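Local atomic coordinates of diacylglycerol O-acyltransferase (Marinobacter hydrocarbonoclasticus, PDB entry 6CHJ), a protein that probably transfers acyl groups from acyl-CoA to diacylglycerols or fatty alcohols, yielding triacylglycerols and wax esters. Residues B[20-25]-B[129-134]; B[16-21]-B[404-409]. All coordinates share one frame; numbering follows the deposited sequence.

Contact 1 (B[20-25]-B[129-134])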
loop_
_atom_site.group_PDB
_atom_site.type_symbol
_atom_site.label_atom_id
_atom_site.label_comp_id
_atom_site.label_asym_id
_atom_site.label_seq_id
_atom_site.Cartn_x
_atom_site.Cartn_y
_atom_site.Cartn_z
ATOM N N PRO B 20 -0.291 -4.941 9.364
ATOM C CA PRO B 20 -1.478 -5.321 8.604
ATOM C C PRO B 20 -1.845 -6.762 8.938
ATOM O O PRO B 20 -0.993 -7.589 9.297
ATOM C CB PRO B 20 -1.047 -5.144 7.151
ATOM C CG PRO B 20 0.012 -4.105 7.222
ATOM C CD PRO B 20 0.745 -4.361 8.494
ATOM N N MET B 21 -3.139 -7.033 8.883
ATOM C CA MET B 21 -3.692 -8.314 9.283
ATOM C C MET B 21 -4.309 -9.025 8.080
ATOM O O MET B 21 -5.379 -9.629 8.161
ATOM C CB MET B 21 -4.688 -8.117 10.436
ATOM C CG MET B 21 -4.023 -7.635 11.748
ATOM S SD MET B 21 -2.727 -8.737 12.441
ATOM C CE MET B 21 -3.601 -10.255 12.448
ATOM N N HIS B 22 -3.647 -8.924 6.939
ATOM C CA HIS B 22 -4.033 -9.668 5.752
ATOM C C HIS B 22 -3.022 -10.785 5.503
ATOM O O HIS B 22 -1.841 -10.655 5.823
ATOM C CB HIS B 22 -4.130 -8.751 4.527
ATOM C CG HIS B 22 -2.860 -8.020 4.197
ATOM N ND1 HIS B 22 -2.638 -6.706 4.554
ATOM C CD2 HIS B 22 -1.751 -8.416 3.524
ATOM C CE1 HIS B 22 -1.445 -6.330 4.135
ATOM N NE2 HIS B 22 -0.882 -7.351 3.512
ATOM N N VAL B 23 -3.490 -11.888 4.940
ATOM C CA VAL B 23 -2.603 -12.927 4.462
ATOM C C VAL B 23 -2.478 -12.797 2.951
ATOM O O VAL B 23 -3.194 -12.031 2.309
ATOM C CB VAL B 23 -3.090 -14.334 4.853
ATOM C CG1 VAL B 23 -3.384 -14.402 6.357
ATOM C CG2 VAL B 23 -4.329 -14.694 4.009
ATOM N N GLY B 24 -1.563 -13.572 2.375
ATOM C CA GLY B 24 -1.274 -13.527 0.958
ATOM C C GLY B 24 -0.722 -14.852 0.486
ATOM O O GLY B 24 -0.345 -15.716 1.280
ATOM N N GLY B 25 -0.687 -15.004 -0.833
ATOM C CA GLY B 25 -0.077 -16.164 -1.449
ATOM C C GLY B 25 0.539 -15.811 -2.784
ATOM O O GLY B 25 -0.009 -15.003 -3.549
ATOM N N ALA B 129 3.227 -14.618 -12.604
ATOM C CA ALA B 129 2.956 -14.819 -11.183
ATOM C C ALA B 129 1.584 -14.278 -10.801
ATOM O O ALA B 129 1.081 -13.319 -11.390
ATOM C CB ALA B 129 4.021 -14.154 -10.293
ATOM N N LEU B 130 0.979 -14.903 -9.798
ATOM C CA LEU B 130 -0.200 -14.356 -9.143
ATOM C C LEU B 130 0.173 -14.067 -7.700
ATOM O O LEU B 130 0.594 -14.978 -6.975
ATOM C CB LEU B 130 -1.395 -15.310 -9.190
ATOM C CG LEU B 130 -2.324 -15.359 -10.392
ATOM C CD1 LEU B 130 -3.629 -15.998 -9.950
ATOM C CD2 LEU B 130 -2.553 -13.974 -11.052
ATOM N N TYR B 131 0.015 -12.811 -7.284
ATOM C CA TYR B 131 0.079 -12.453 -5.874
ATOM C C TYR B 131 -1.315 -12.083 -5.410
ATOM O O TYR B 131 -1.868 -11.070 -5.854
ATOM C CB TYR B 131 1.052 -11.312 -5.594
ATOM C CG TYR B 131 0.871 -10.796 -4.171
ATOM C CD1 TYR B 131 1.322 -11.540 -3.064
ATOM C CD2 TYR B 131 0.195 -9.605 -3.937
ATOM C CE1 TYR B 131 1.127 -11.087 -1.771
ATOM C CE2 TYR B 131 -0.021 -9.143 -2.651
ATOM C CZ TYR B 131 0.448 -9.877 -1.570
ATOM O OH TYR B 131 0.225 -9.363 -0.328
ATOM N N THR B 132 -1.853 -12.872 -4.482
ATOM C CA THR B 132 -3.196 -12.704 -3.947
ATOM C C THR B 132 -3.124 -12.266 -2.493
ATOM O O THR B 132 -2.338 -12.806 -1.720
ATOM C CB THR B 132 -3.983 -14.012 -4.060
ATOM O OG1 THR B 132 -3.959 -14.449 -5.421
ATOM C CG2 THR B 132 -5.423 -13.835 -3.620
ATOM N N LYS B 133 -3.957 -11.296 -2.121
ATOM C CA LYS B 133 -3.952 -10.705 -0.783
ATOM C C LYS B 133 -5.382 -10.727 -0.275
ATOM O O LYS B 133 -6.266 -10.145 -0.913
ATOM C CB LYS B 133 -3.416 -9.261 -0.834
ATOM C CG LYS B 133 -3.375 -8.517 0.492
ATOM C CD LYS B 133 -3.282 -6.998 0.341
ATOM C CE LYS B 133 -2.147 -6.544 -0.576
ATOM N NZ LYS B 133 -1.446 -5.366 0.040
ATOM N N VAL B 134 -5.628 -11.396 0.853
ATOM C CA VAL B 134 -6.964 -11.401 1.452
ATOM C C VAL B 134 -6.855 -11.107 2.939
ATOM O O VAL B 134 -5.956 -11.617 3.616
ATOM C CB VAL B 134 -7.715 -12.732 1.230
ATOM C CG1 VAL B 134 -9.153 -12.625 1.764
ATOM C CG2 VAL B 134 -7.745 -13.081 -0.246
HETATM O O HOH W 1 -1.587 -16.012 -6.060
#
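Lys133 reaches across from its strand to lie against the imidazole of His22. Its CB is 4.2 Å from Val23 O. With CG anti to the backbone N (chi1 179°), the chain heads away from the sheet on the face it shares with His22 and Tyr131, and CG comes within 3.4 Å of His22 CD2. The next carbon, CD, sits over one face of the imidazole, 3.9 Å from its centroid and 13° off the ring normal, a CH-pi contact. A bend at chi3 then carries CE to the edge of the Tyr131 ring, in its plane. At the tip, Lys133 NZ stands 4.0 Å from His22 NE2 but hydrogen-bonds to the carbonyls of Glu103 and His106, while His22 NE2 gives its own bond to His104 O. The buried ammonium is thus satisfied mainly by backbone oxygens.

Beneath these side chains the strands run antiparallel. Val23 and Val134 form a hydrogen-bonded pair (Val23 N to Val134 O 2.8 Å), as do Gly25 and Thr132 (Thr132 N to Gly25 O 3.0 Å, nearly straight). Between them Gly24 faces Lys133 in a non-hydrogen-bonded pair with CA atoms only 4.3 Å apart, and a water bonds Thr132 OG1 from the other face.

Strand 127-135 is flanked by strands 22-30 and 115-121, while helix 93-105 packs over the Tyr131 side, its His104 hydrogen-bonding through ND1 with the Tyr131 hydroxyl and meeting the His22 ring edge-to-face.

Contact 2 (B[16-21]-B[404-409])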
loop_
_atom_site.group_PDB
_atom_site.type_symbol
_atom_site.label_atom_id
_atom_site.label_comp_id
_atom_site.label_asym_id
_atom_site.label_seq_id
_atom_site.Cartn_x
_atom_site.Cartn_y
_atom_site.Cartn_z
ATOM N N LYS B 16 -3.062 -2.481 12.762
ATOM C CA LYS B 16 -2.486 -1.146 12.865
ATOM C C LYS B 16 -1.552 -1.002 11.671
ATOM O O LYS B 16 -1.329 -1.963 10.928
ATOM C CB LYS B 16 -1.738 -0.939 14.204
ATOM C CG LYS B 16 -2.595 -1.080 15.486
ATOM C CD LYS B 16 -1.795 -1.525 16.717
ATOM C CE LYS B 16 -2.731 -2.033 17.835
ATOM N NZ LYS B 16 -2.074 -3.016 18.782
ATOM N N ARG B 17 -0.986 0.199 11.489
ATOM C CA ARG B 17 -0.165 0.427 10.296
ATOM C C ARG B 17 1.080 -0.459 10.287
ATOM O O ARG B 17 1.554 -0.853 9.215
ATOM C CB ARG B 17 0.231 1.907 10.160
ATOM C CG ARG B 17 1.218 2.222 8.979
ATOM C CD ARG B 17 0.715 1.730 7.595
ATOM N NE ARG B 17 1.753 1.717 6.546
ATOM C CZ ARG B 17 2.423 0.626 6.149
ATOM N NH1 ARG B 17 2.190 -0.566 6.708
ATOM N NH2 ARG B 17 3.342 0.711 5.186
ATOM N N GLN B 18 1.618 -0.797 11.451
ATOM C CA GLN B 18 2.844 -1.584 11.466
ATOM C C GLN B 18 2.589 -3.091 11.386
ATOM O O GLN B 18 3.527 -3.855 11.113
ATOM C CB GLN B 18 3.673 -1.235 12.708
ATOM C CG GLN B 18 3.123 -1.755 14.048
ATOM C CD GLN B 18 1.949 -0.922 14.593
ATOM O OE1 GLN B 18 1.537 0.090 13.984
ATOM N NE2 GLN B 18 1.424 -1.331 15.767
ATOM N N GLN B 19 1.346 -3.530 11.571
ATOM C CA GLN B 19 0.982 -4.942 11.463
ATOM C C GLN B 19 -0.331 -5.061 10.689
ATOM O O GLN B 19 -1.405 -5.271 11.269
ATOM C CB GLN B 19 0.879 -5.587 12.852
ATOM C CG GLN B 19 0.024 -4.795 13.907
ATOM C CD GLN B 19 0.271 -5.239 15.344
ATOM O OE1 GLN B 19 1.404 -5.245 15.829
ATOM N NE2 GLN B 19 -0.800 -5.596 16.033
ATOM N N PRO B 20 -0.291 -4.941 9.364
ATOM C CA PRO B 20 -1.478 -5.321 8.604
ATOM C C PRO B 20 -1.845 -6.762 8.938
ATOM O O PRO B 20 -0.993 -7.589 9.297
ATOM C CB PRO B 20 -1.047 -5.144 7.151
ATOM C CG PRO B 20 0.012 -4.105 7.222
ATOM C CD PRO B 20 0.745 -4.361 8.494
ATOM N N MET B 21 -3.139 -7.033 8.883
ATOM C CA MET B 21 -3.692 -8.314 9.283
ATOM C C MET B 21 -4.309 -9.025 8.080
ATOM O O MET B 21 -5.379 -9.629 8.161
ATOM C CB MET B 21 -4.688 -8.117 10.436
ATOM C CG MET B 21 -4.023 -7.635 11.748
ATOM S SD MET B 21 -2.727 -8.737 12.441
ATOM C CE MET B 21 -3.601 -10.255 12.448
ATOM N N ASP B 404 3.248 -10.714 10.198
ATOM C CA ASP B 404 4.070 -10.234 11.298
ATOM C C ASP B 404 3.260 -9.360 12.267
ATOM O O ASP B 404 2.260 -8.724 11.902
ATOM C CB ASP B 404 5.243 -9.410 10.791
ATOM C CG ASP B 404 6.148 -10.182 9.892
ATOM O OD1 ASP B 404 6.396 -11.379 10.168
ATOM O OD2 ASP B 404 6.635 -9.576 8.918
ATOM N N MET B 405 3.757 -9.296 13.503
ATOM C CA MET B 405 3.191 -8.505 14.585
ATOM C C MET B 405 4.326 -7.840 15.350
ATOM O O MET B 405 5.470 -8.314 15.325
ATOM C CB MET B 405 2.414 -9.378 15.582
ATOM C CG MET B 405 0.993 -9.643 15.225
ATOM S SD MET B 405 0.228 -10.486 16.606
ATOM C CE MET B 405 0.536 -9.273 17.921
ATOM N N ASP B 406 3.989 -6.747 16.057
ATOM C CA ASP B 406 4.818 -6.267 17.159
ATOM C C ASP B 406 5.234 -7.447 18.031
ATOM O O ASP B 406 4.383 -8.206 18.500
ATOM C CB ASP B 406 4.040 -5.261 18.022
ATOM C CG ASP B 406 4.137 -3.814 17.530
ATOM O OD1 ASP B 406 4.955 -3.488 16.643
ATOM O OD2 ASP B 406 3.377 -2.986 18.061
ATOM N N ARG B 407 6.544 -7.600 18.234
ATOM C CA ARG B 407 7.186 -8.656 19.026
ATOM C C ARG B 407 7.086 -10.045 18.391
ATOM O O ARG B 407 7.445 -11.041 19.042
ATOM C CB ARG B 407 6.672 -8.687 20.483
ATOM C CG ARG B 407 7.240 -7.526 21.338
ATOM C CD ARG B 407 6.360 -7.131 22.552
ATOM N NE ARG B 407 5.000 -6.659 22.237
ATOM C CZ ARG B 407 4.647 -5.384 22.056
ATOM N NH1 ARG B 407 3.383 -5.080 21.818
ATOM N NH2 ARG B 407 5.547 -4.416 22.118
ATOM N N LEU B 408 6.627 -10.146 17.117
ATOM C CA LEU B 408 6.843 -11.320 16.251
ATOM C C LEU B 408 7.264 -10.798 14.866
ATOM O O LEU B 408 6.515 -10.855 13.892
ATOM C CB LEU B 408 5.600 -12.215 16.148
ATOM C CG LEU B 408 5.185 -12.941 17.424
ATOM C CD1 LEU B 408 3.742 -13.479 17.342
ATOM C CD2 LEU B 408 6.186 -14.063 17.729
ATOM N N ALA B 409 8.505 -10.308 14.764
ATOM C CA ALA B 409 8.962 -9.719 13.508
ATOM C C ALA B 409 8.949 -10.723 12.358
ATOM O O ALA B 409 8.758 -10.323 11.202
ATOM C CB ALA B 409 10.360 -9.128 13.676
HETATM O O HOH W 2 1.483 -7.683 9.726
#
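Gln19 and Met405 bring two tight turns together, their CA atoms 5.2 Å apart. Residues 16-19 make a type I turn, closed by Gln19 N to Lys16 O. Residues 405-408 make a type II turn with bonds both ways between Met405 and Leu408, and a water spans Pro20 O and Asp404 O. The second loop joins strand 393-401, which belongs to the same sheet as strand 22-30, to strand 410-417 of the other large sheet. It thus lies at the crossover between the two halves of the CoA-dependent acyltransferase fold.

Gln19 supplies the main polar link. Its CG stands between the backbone N and the carbonyl carbon (chi1 49°), and the chain extends from there, so that OE1 accepts Asp406 N at 3.0 Å. The bond is nearly straight (166°), with the donor tilted 34° from the amide carbonyl plane. NE2 of the same amide binds Leu14 O, which fixes its rotation, while Gln19 CB rests 3.6 Å from Asp404 O. A leucine here would probably leave both Asp406 N and Leu14 O without their mates. The Gln18 side chain crosses that of Asp406 at about a right angle, yet its amide is close to parallel with the carboxylate: Gln18 CG lies 3.6 Å from Asp406 OD1, and NE2 makes a weak hydrogen bond to OD2 (3.4 Å). Asp406 OD1 is meanwhile held by Ile235 N.

Contacts 1 and 2 start from the same piece of chain, sharing Pro20 and Met21, and their centres are about 15 Å apart. The loop 16-21 meets the crossover 404-409, and from the very next residue the same chain becomes the strand that pairs with 129-134. One short run of sequence therefore joins the N-terminal sheet to the connection leading into the C-terminal half. At the junction, Met21 shares a backbone hydrogen bond with His136, part of the HHxxxDG motif of this acyltransferase superfamily, which holds the catalytic histidine in relatives and so probably marks the active site here. Contact 1 borders the motif directly, whereas contact 2 lies where the chain passes between the large sheets.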